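Local coordinates for protein multicopper oxidase type 1 (Nitrosomonas europaea, PDB 3G5W) that binds copper in a mononuclear and a multinuclear type of site and probably works as a two-domain, laccase-like multicopper oxidase, at residues N107-G119 against S144-G158. Numbering follows the deposited sequence.
With CU (copper (II) ion), chain G.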
ATOM      1  N   ASN A 107       5.353  23.226  -2.095  1.00 19.84           N
ATOM      2  CA  ASN A 107       3.921  22.931  -2.256  1.00 20.50           C
ATOM      3  C   ASN A 107       3.659  21.654  -3.051  1.00 20.57           C
ATOM      4  O   ASN A 107       2.918  21.658  -4.042  1.00 20.03           O
ATOM      5  CB  ASN A 107       3.202  24.119  -2.913  1.00 21.23           C
ATOM      6  CG  ASN A 107       3.300  25.378  -2.093  1.00 22.91           C
ATOM      7  OD1 ASN A 107       3.671  25.341  -0.921  1.00 24.71           O
ATOM      8  ND2 ASN A 107       2.979  26.510  -2.708  1.00 26.07           N
ATOM      9  N   VAL A 108       4.268  20.557  -2.604  1.00 20.63           N
ATOM     10  CA  VAL A 108       4.317  19.328  -3.405  1.00 21.06           C
ATOM     11  C   VAL A 108       2.937  18.752  -3.743  1.00 21.15           C
ATOM     12  O   VAL A 108       2.753  18.178  -4.823  1.00 21.00           O
ATOM     13  CB  VAL A 108       5.221  18.253  -2.767  1.00 20.82           C
ATOM     14  CG1 VAL A 108       6.652  18.760  -2.703  1.00 21.24           C
ATOM     15  CG2 VAL A 108       4.730  17.885  -1.372  1.00 21.02           C
ATOM     16  N   ASN A 109       1.982  18.915  -2.826  1.00 21.14           N
ATOM     17  CA  ASN A 109       0.591  18.522  -3.069  1.00 21.41           C
ATOM     18  C   ASN A 109       0.019  19.060  -4.385  1.00 21.31           C
ATOM     19  O   ASN A 109      -0.895  18.458  -4.958  1.00 21.56           O
ATOM     20  CB  ASN A 109      -0.302  18.927  -1.890  1.00 21.44           C
ATOM     21  CG  ASN A 109      -0.222  20.406  -1.577  1.00 22.12           C
ATOM     22  OD1 ASN A 109       0.849  20.927  -1.262  1.00 22.55           O
ATOM     23  ND2 ASN A 109      -1.365  21.093  -1.643  1.00 22.71           N
ATOM     24  N   GLU A 110       0.555  20.191  -4.852  1.00 21.36           N
ATOM     25  CA  GLU A 110       0.247  20.711  -6.188  1.00 21.30           C
ATOM     26  C   GLU A 110       1.388  20.503  -7.196  1.00 21.19           C
ATOM     27  O   GLU A 110       1.171  19.942  -8.272  1.00 20.90           O
ATOM     28  CB  GLU A 110      -0.128  22.202  -6.147  1.00 21.46           C
ATOM     29  CG  GLU A 110      -0.610  22.731  -7.514  1.00 21.92           C
ATOM     30  CD  GLU A 110      -0.427  24.238  -7.701  1.00 23.76           C
ATOM     31  OE1 GLU A 110      -0.297  24.962  -6.691  1.00 24.42           O
ATOM     32  OE2 GLU A 110      -0.406  24.696  -8.869  1.00 23.51           O
ATOM     33  N   HIS A 111       2.587  20.967  -6.848  1.00 21.24           N
ATOM     34  CA  HIS A 111       3.699  21.063  -7.809  1.00 21.16           C
ATOM     35  C   HIS A 111       4.169  19.711  -8.344  1.00 21.30           C
ATOM     36  O   HIS A 111       4.386  19.560  -9.551  1.00 20.86           O
ATOM     37  CB  HIS A 111       4.880  21.846  -7.213  1.00 21.12           C
ATOM     38  CG  HIS A 111       4.623  23.319  -7.057  1.00 20.77           C
ATOM     39  ND1 HIS A 111       5.624  24.263  -7.149  1.00 21.32           N
ATOM     40  CD2 HIS A 111       3.479  24.008  -6.827  1.00 20.10           C
ATOM     41  CE1 HIS A 111       5.111  25.467  -6.960  1.00 21.55           C
ATOM     42  NE2 HIS A 111       3.809  25.340  -6.773  1.00 20.53           N
ATOM     43  N   VAL A 112       4.322  18.734  -7.453  1.00 21.62           N
ATOM     44  CA  VAL A 112       4.756  17.393  -7.865  1.00 21.78           C
ATOM     45  C   VAL A 112       3.564  16.586  -8.390  1.00 22.24           C
ATOM     46  O   VAL A 112       3.608  16.063  -9.502  1.00 22.05           O
ATOM     47  CB  VAL A 112       5.504  16.625  -6.732  1.00 22.09           C
ATOM     48  CG1 VAL A 112       5.995  15.263  -7.226  1.00 21.55           C
ATOM     49  CG2 VAL A 112       6.682  17.429  -6.241  1.00 21.33           C
ATOM     50  N   THR A 113       2.497  16.511  -7.594  1.00 22.55           N
ATOM     51  CA  THR A 113       1.299  15.751  -7.965  1.00 23.14           C
ATOM     52  C   THR A 113       0.721  16.123  -9.338  1.00 23.08           C
ATOM     53  O   THR A 113       0.421  15.231 -10.142  1.00 22.85           O
ATOM     54  CB  THR A 113       0.196  15.861  -6.880  1.00 23.29           C
ATOM     55  OG1 THR A 113       0.729  15.444  -5.615  1.00 24.24           O
ATOM     56  CG2 THR A 113      -1.019  14.997  -7.229  1.00 23.64           C
ATOM     57  N   MET A 114       0.583  17.421  -9.619  1.00 22.71           N
ATOM     58  CA  MET A 114      -0.127  17.839 -10.837  1.00 22.72           C
ATOM     59  C   MET A 114       0.498  18.955 -11.689  1.00 21.37           C
ATOM     60  O   MET A 114      -0.159  19.477 -12.589  1.00 21.30           O
ATOM     61  CB  MET A 114      -1.591  18.165 -10.517  1.00 22.76           C
ATOM     62  CG  MET A 114      -1.808  19.380  -9.607  1.00 23.76           C
ATOM     63  SD  MET A 114      -3.521  19.498  -9.026  1.00 25.93           S
ATOM     64  CE  MET A 114      -3.559  18.210  -7.768  1.00 25.15           C
ATOM     65  N   ARG A 115       1.754  19.310 -11.437  1.00 20.05           N
ATOM     66  CA  ARG A 115       2.412  20.312 -12.298  1.00 18.95           C
ATOM     67  C   ARG A 115       3.640  19.758 -13.023  1.00 18.61           C
ATOM     68  O   ARG A 115       4.423  20.518 -13.594  1.00 18.11           O
ATOM     69  CB  ARG A 115       2.749  21.589 -11.514  1.00 18.53           C
ATOM     70  CG  ARG A 115       1.538  22.267 -10.849  1.00 18.70           C
ATOM     71  CD  ARG A 115       0.532  22.815 -11.858  1.00 17.95           C
ATOM     72  NE  ARG A 115      -0.724  23.173 -11.198  1.00 19.53           N
ATOM     73  CZ  ARG A 115      -1.920  23.177 -11.781  1.00 18.55           C
ATOM     74  NH1 ARG A 115      -2.993  23.503 -11.071  1.00 18.84           N
ATOM     75  NH2 ARG A 115      -2.057  22.856 -13.059  1.00 18.35           N
ATOM     76  N   GLY A 116       3.785  18.428 -13.003  1.00 18.64           N
ATOM     77  CA  GLY A 116       4.822  17.722 -13.762  1.00 18.20           C
ATOM     78  C   GLY A 116       6.267  18.054 -13.416  1.00 18.32           C
ATOM     79  O   GLY A 116       7.144  17.951 -14.274  1.00 18.30           O
ATOM     80  N   MET A 117       6.522  18.431 -12.159  1.00 17.85           N
ATOM     81  CA  MET A 117       7.855  18.866 -11.734  1.00 17.85           C
ATOM     82  C   MET A 117       8.685  17.682 -11.247  1.00 17.24           C
ATOM     83  O   MET A 117       8.984  17.573 -10.066  1.00 16.96           O
ATOM     84  CB  MET A 117       7.769  19.949 -10.642  1.00 17.84           C
ATOM     85  CG  MET A 117       6.941  21.167 -11.035  1.00 18.03           C
ATOM     86  SD  MET A 117       7.380  22.620 -10.067  1.00 19.46           S
ATOM     87  CE  MET A 117       8.971  23.053 -10.787  1.00 18.67           C
ATOM     88  N   TRP A 118       9.036  16.795 -12.174  1.00 16.91           N
ATOM     89  CA  TRP A 118       9.766  15.565 -11.857  1.00 16.70           C
ATOM     90  C   TRP A 118      10.417  14.947 -13.090  1.00 16.10           C
ATOM     91  O   TRP A 118       9.925  15.073 -14.216  1.00 16.26           O
ATOM     92  CB  TRP A 118       8.862  14.538 -11.134  1.00 17.05           C
ATOM     93  CG  TRP A 118       7.436  14.495 -11.649  1.00 17.29           C
ATOM     94  CD1 TRP A 118       6.342  15.113 -11.098  1.00 17.27           C
ATOM     95  CD2 TRP A 118       6.964  13.819 -12.822  1.00 17.90           C
ATOM     96  NE1 TRP A 118       5.228  14.865 -11.856  1.00 18.46           N
ATOM     97  CE2 TRP A 118       5.577  14.076 -12.921  1.00 18.58           C
ATOM     98  CE3 TRP A 118       7.576  13.020 -13.798  1.00 17.82           C
ATOM     99  CZ2 TRP A 118       4.789  13.558 -13.957  1.00 18.65           C
ATOM    100  CZ3 TRP A 118       6.795  12.512 -14.832  1.00 18.31           C
ATOM    101  CH2 TRP A 118       5.413  12.781 -14.897  1.00 18.12           C
ATOM    102  N   GLY A 119      11.539  14.278 -12.861  1.00 16.24           N
ATOM    103  CA  GLY A 119      12.265  13.581 -13.916  1.00 15.73           C
ATOM    104  C   GLY A 119      13.165  12.542 -13.291  1.00 15.69           C
ATOM    105  O   GLY A 119      13.297  12.502 -12.062  1.00 15.76           O
ATOM    106  N   SER A 144       2.082   8.726 -12.395  1.00 17.72           N
ATOM    107  CA  SER A 144       1.495   9.954 -11.857  1.00 18.20           C
ATOM    108  C   SER A 144      -0.023   9.909 -11.850  1.00 17.94           C
ATOM    109  O   SER A 144      -0.632   9.241 -12.688  1.00 17.82           O
ATOM    110  CB  SER A 144       1.938  11.166 -12.676  1.00 18.37           C
ATOM    111  OG  SER A 144       3.311  11.426 -12.487  1.00 20.80           O
ATOM    112  N   ASP A 145      -0.613  10.646 -10.906  1.00 17.69           N
ATOM    113  CA  ASP A 145      -2.067  10.743 -10.742  1.00 17.94           C
ATOM    114  C   ASP A 145      -2.477  12.221 -10.794  1.00 18.07           C
ATOM    115  O   ASP A 145      -1.856  13.063 -10.140  1.00 18.07           O
ATOM    116  CB  ASP A 145      -2.468  10.110  -9.408  1.00 18.03           C
ATOM    117  CG  ASP A 145      -1.733   8.799  -9.153  1.00 18.66           C
ATOM    118  OD1 ASP A 145      -2.044   7.813  -9.836  1.00 18.67           O
ATOM    119  OD2 ASP A 145      -0.832   8.761  -8.289  1.00 19.93           O
ATOM    120  N   TRP A 146      -3.508  12.534 -11.581  1.00 17.68           N
ATOM    121  CA  TRP A 146      -3.843  13.930 -11.878  1.00 17.83           C
ATOM    122  C   TRP A 146      -5.280  14.262 -11.494  1.00 17.96           C
ATOM    123  O   TRP A 146      -6.153  13.403 -11.577  1.00 17.67           O
ATOM    124  CB  TRP A 146      -3.639  14.240 -13.369  1.00 17.48           C
ATOM    125  CG  TRP A 146      -2.283  13.862 -13.928  1.00 18.02           C
ATOM    126  CD1 TRP A 146      -1.836  12.595 -14.216  1.00 17.78           C
ATOM    127  CD2 TRP A 146      -1.212  14.752 -14.282  1.00 18.08           C
ATOM    128  NE1 TRP A 146      -0.552  12.645 -14.715  1.00 17.36           N
ATOM    129  CE2 TRP A 146      -0.144  13.953 -14.764  1.00 18.37           C
ATOM    130  CE3 TRP A 146      -1.047  16.143 -14.233  1.00 18.25           C
ATOM    131  CZ2 TRP A 146       1.067  14.501 -15.205  1.00 17.57           C
ATOM    132  CZ3 TRP A 146       0.157  16.690 -14.678  1.00 17.91           C
ATOM    133  CH2 TRP A 146       1.204  15.865 -15.150  1.00 18.46           C
ATOM    134  N   VAL A 147      -5.505  15.515 -11.088  1.00 18.19           N
ATOM    135  CA  VAL A 147      -6.839  16.039 -10.768  1.00 18.67           C
ATOM    136  C   VAL A 147      -7.224  17.094 -11.818  1.00 19.10           C
ATOM    137  O   VAL A 147      -6.760  18.236 -11.753  1.00 19.04           O
ATOM    138  CB  VAL A 147      -6.884  16.657  -9.345  1.00 18.65           C
ATOM    139  CG1 VAL A 147      -8.287  17.181  -9.012  1.00 18.10           C
ATOM    140  CG2 VAL A 147      -6.449  15.629  -8.284  1.00 18.82           C
ATOM    141  N   SER A 148      -8.065  16.712 -12.781  1.00 20.04           N
ATOM    142  CA  SER A 148      -8.340  17.563 -13.948  1.00 20.65           C
ATOM    143  C   SER A 148      -9.053  18.890 -13.640  1.00 21.32           C
ATOM    144  O   SER A 148      -8.962  19.840 -14.431  1.00 21.14           O
ATOM    145  CB  SER A 148      -9.099  16.794 -15.037  1.00 20.66           C
ATOM    146  OG  SER A 148     -10.451  16.592 -14.673  1.00 20.89           O
ATOM    147  N   SER A 149      -9.735  18.965 -12.498  1.00 21.52           N
ATOM    148  CA  SER A 149     -10.406  20.209 -12.091  1.00 22.22           C
ATOM    149  C   SER A 149      -9.419  21.362 -11.894  1.00 22.32           C
ATOM    150  O   SER A 149      -9.809  22.527 -11.949  1.00 22.17           O
ATOM    151  CB  SER A 149     -11.242  19.999 -10.829  1.00 22.13           C
ATOM    152  OG  SER A 149     -10.410  19.850  -9.691  1.00 23.94           O
ATOM    153  N   TRP A 150      -8.140  21.038 -11.688  1.00 22.21           N
ATOM    154  CA  TRP A 150      -7.104  22.064 -11.522  1.00 22.35           C
ATOM    155  C   TRP A 150      -6.193  22.217 -12.742  1.00 22.31           C
ATOM    156  O   TRP A 150      -5.207  22.958 -12.690  1.00 22.13           O
ATOM    157  CB  TRP A 150      -6.254  21.797 -10.271  1.00 22.84           C
ATOM    158  CG  TRP A 150      -7.059  21.682  -9.001  1.00 23.18           C
ATOM    159  CD1 TRP A 150      -7.249  20.551  -8.254  1.00 23.66           C
ATOM    160  CD2 TRP A 150      -7.777  22.731  -8.333  1.00 23.16           C
ATOM    161  NE1 TRP A 150      -8.040  20.830  -7.166  1.00 23.25           N
ATOM    162  CE2 TRP A 150      -8.383  22.158  -7.191  1.00 23.31           C
ATOM    163  CE3 TRP A 150      -7.972  24.097  -8.591  1.00 24.31           C
ATOM    164  CZ2 TRP A 150      -9.170  22.903  -6.303  1.00 23.56           C
ATOM    165  CZ3 TRP A 150      -8.756  24.845  -7.705  1.00 23.58           C
ATOM    166  CH2 TRP A 150      -9.343  24.241  -6.572  1.00 23.60           C
ATOM    167  N   ALA A 151      -6.538  21.538 -13.836  1.00 22.58           N
ATOM    168  CA  ALA A 151      -5.692  21.481 -15.031  1.00 22.88           C
ATOM    169  C   ALA A 151      -5.179  22.855 -15.435  1.00 23.44           C
ATOM    170  O   ALA A 151      -3.984  23.040 -15.658  1.00 23.19           O
ATOM    171  CB  ALA A 151      -6.435  20.825 -16.191  1.00 22.73           C
ATOM    172  N   ASN A 152      -6.085  23.822 -15.505  1.00 24.10           N
ATOM    173  CA  ASN A 152      -5.713  25.147 -15.960  1.00 25.20           C
ATOM    174  C   ASN A 152      -5.792  26.212 -14.874  1.00 25.12           C
ATOM    175  O   ASN A 152      -6.097  27.378 -15.136  1.00 25.16           O
ATOM    176  CB  ASN A 152      -6.507  25.502 -17.216  1.00 25.68           C
ATOM    177  CG  ASN A 152      -6.033  24.711 -18.426  1.00 27.71           C
ATOM    178  OD1 ASN A 152      -4.853  24.763 -18.794  1.00 31.66           O
ATOM    179  ND2 ASN A 152      -6.939  23.962 -19.037  1.00 29.81           N
ATOM    180  N   LYS A 153      -5.477  25.798 -13.651  1.00 25.03           N
ATOM    181  CA  LYS A 153      -5.476  26.695 -12.503  1.00 25.49           C
ATOM    182  C   LYS A 153      -4.148  26.634 -11.731  1.00 25.14           C
ATOM    183  O   LYS A 153      -4.119  26.170 -10.587  1.00 25.32           O
ATOM    184  CB  LYS A 153      -6.676  26.394 -11.594  1.00 25.05           C
ATOM    185  CG  LYS A 153      -8.023  26.813 -12.199  1.00 26.08           C
ATOM    186  CD  LYS A 153      -9.189  26.469 -11.287  1.00 26.63           C
ATOM    187  CE  LYS A 153     -10.512  26.938 -11.887  1.00 28.34           C
ATOM    188  NZ  LYS A 153     -10.600  28.433 -11.974  1.00 28.41           N
ATOM    189  N   PRO A 154      -3.049  27.122 -12.348  1.00 25.51           N
ATOM    190  CA  PRO A 154      -1.725  27.086 -11.715  1.00 25.60           C
ATOM    191  C   PRO A 154      -1.716  27.857 -10.398  1.00 25.97           C
ATOM    192  O   PRO A 154      -2.327  28.922 -10.304  1.00 25.90           O
ATOM    193  CB  PRO A 154      -0.821  27.781 -12.745  1.00 25.60           C
ATOM    194  CG  PRO A 154      -1.743  28.593 -13.576  1.00 25.85           C
ATOM    195  CD  PRO A 154      -2.984  27.763 -13.673  1.00 25.23           C
ATOM    196  N   GLY A 155      -1.048  27.309  -9.388  1.00 26.00           N
ATOM    197  CA  GLY A 155      -1.040  27.912  -8.057  1.00 26.23           C
ATOM    198  C   GLY A 155      -2.175  27.415  -7.178  1.00 26.37           C
ATOM    199  O   GLY A 155      -2.273  27.795  -6.010  1.00 26.42           O
ATOM    200  N   GLU A 156      -3.034  26.570  -7.741  1.00 26.21           N
ATOM    201  CA  GLU A 156      -4.152  25.978  -7.007  1.00 26.53           C
ATOM    202  C   GLU A 156      -4.156  24.458  -7.147  1.00 26.07           C
ATOM    203  O   GLU A 156      -3.637  23.922  -8.124  1.00 26.15           O
ATOM    204  CB  GLU A 156      -5.487  26.525  -7.526  1.00 26.43           C
ATOM    205  CG  GLU A 156      -5.694  28.014  -7.349  1.00 27.21           C
ATOM    206  CD  GLU A 156      -7.039  28.466  -7.887  1.00 27.88           C
ATOM    207  OE1 GLU A 156      -7.070  29.093  -8.970  1.00 30.18           O
ATOM    208  OE2 GLU A 156      -8.066  28.178  -7.233  1.00 31.07           O
ATOM    209  N   GLY A 157      -4.758  23.772  -6.173  1.00 25.74           N
ATOM    210  CA  GLY A 157      -4.953  22.321  -6.252  1.00 25.30           C
ATOM    211  C   GLY A 157      -4.231  21.506  -5.195  1.00 24.86           C
ATOM    212  O   GLY A 157      -3.360  22.011  -4.491  1.00 24.82           O
ATOM    213  N   GLY A 158      -4.598  20.232  -5.094  1.00 24.51           N
ATOM    214  CA  GLY A 158      -3.964  19.314  -4.158  1.00 23.75           C
ATOM    215  C   GLY A 158      -4.513  19.469  -2.756  1.00 23.52           C
ATOM    216  O   GLY A 158      -3.750  19.508  -1.785  1.00 23.47           O
TER
HETATM  217 CU    CU G   1       7.660  23.873  -7.574  1.00 23.24          CU
HETATM  218  O   HOH W   1       3.137  13.133 -10.209  1.00 42.14           O
HETATM  219  O   HOH W   2       0.683  12.655  -9.267  1.00 24.33           O
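Helix 108-114 passes 8.1 Å from strand 144-146 at 117° between their axes, and the chain from V147, through a short 3-10 turn, runs along one side of the helix so that G158 comes against N109. R115 suits its place because the loop offers it carbonyls: NH1 reaches O of W150 at 2.8 Å and O of E156 at 3.0 Å, while NH2 bonds to O of W150 and A151, all near the guanidinium plane. E110 helps hold that plane; its CG stands anti to the backbone N (chi1 -174°), and OE2 takes NE of R115 on its anti lone pair in a 2.8 Å salt bridge and N of G155 on the syn side. A methionine in place of R115 would probably leave the carbonyls of A151 and E156 without these donors and E110 without its countercharge. M114, flexible and apolar, bends at chi3, bringing SD 4.8 Å from the centroid of the W150 five-membered ring in an oblique Met-aromatic contact and CE against V147. Glycine is needed at G157, where a CB would strike SD of M114, and at G158, where it would strike O of N109. N109 ND2 donates to O of G158 (2.9 Å, 160°). CZ2 of W146 lies at the edge of the W118 ring. H111 and M117 bind the mononuclear copper with H56 and C104. The contact joins the helix carrying H111, in the first cupredoxin domain, to the end of the second domain's first strand; R115 packs on strand 20-27, W118 on 98-103 and S144 on 166-169, and V108 and V112 on D255 of a neighbouring subunit.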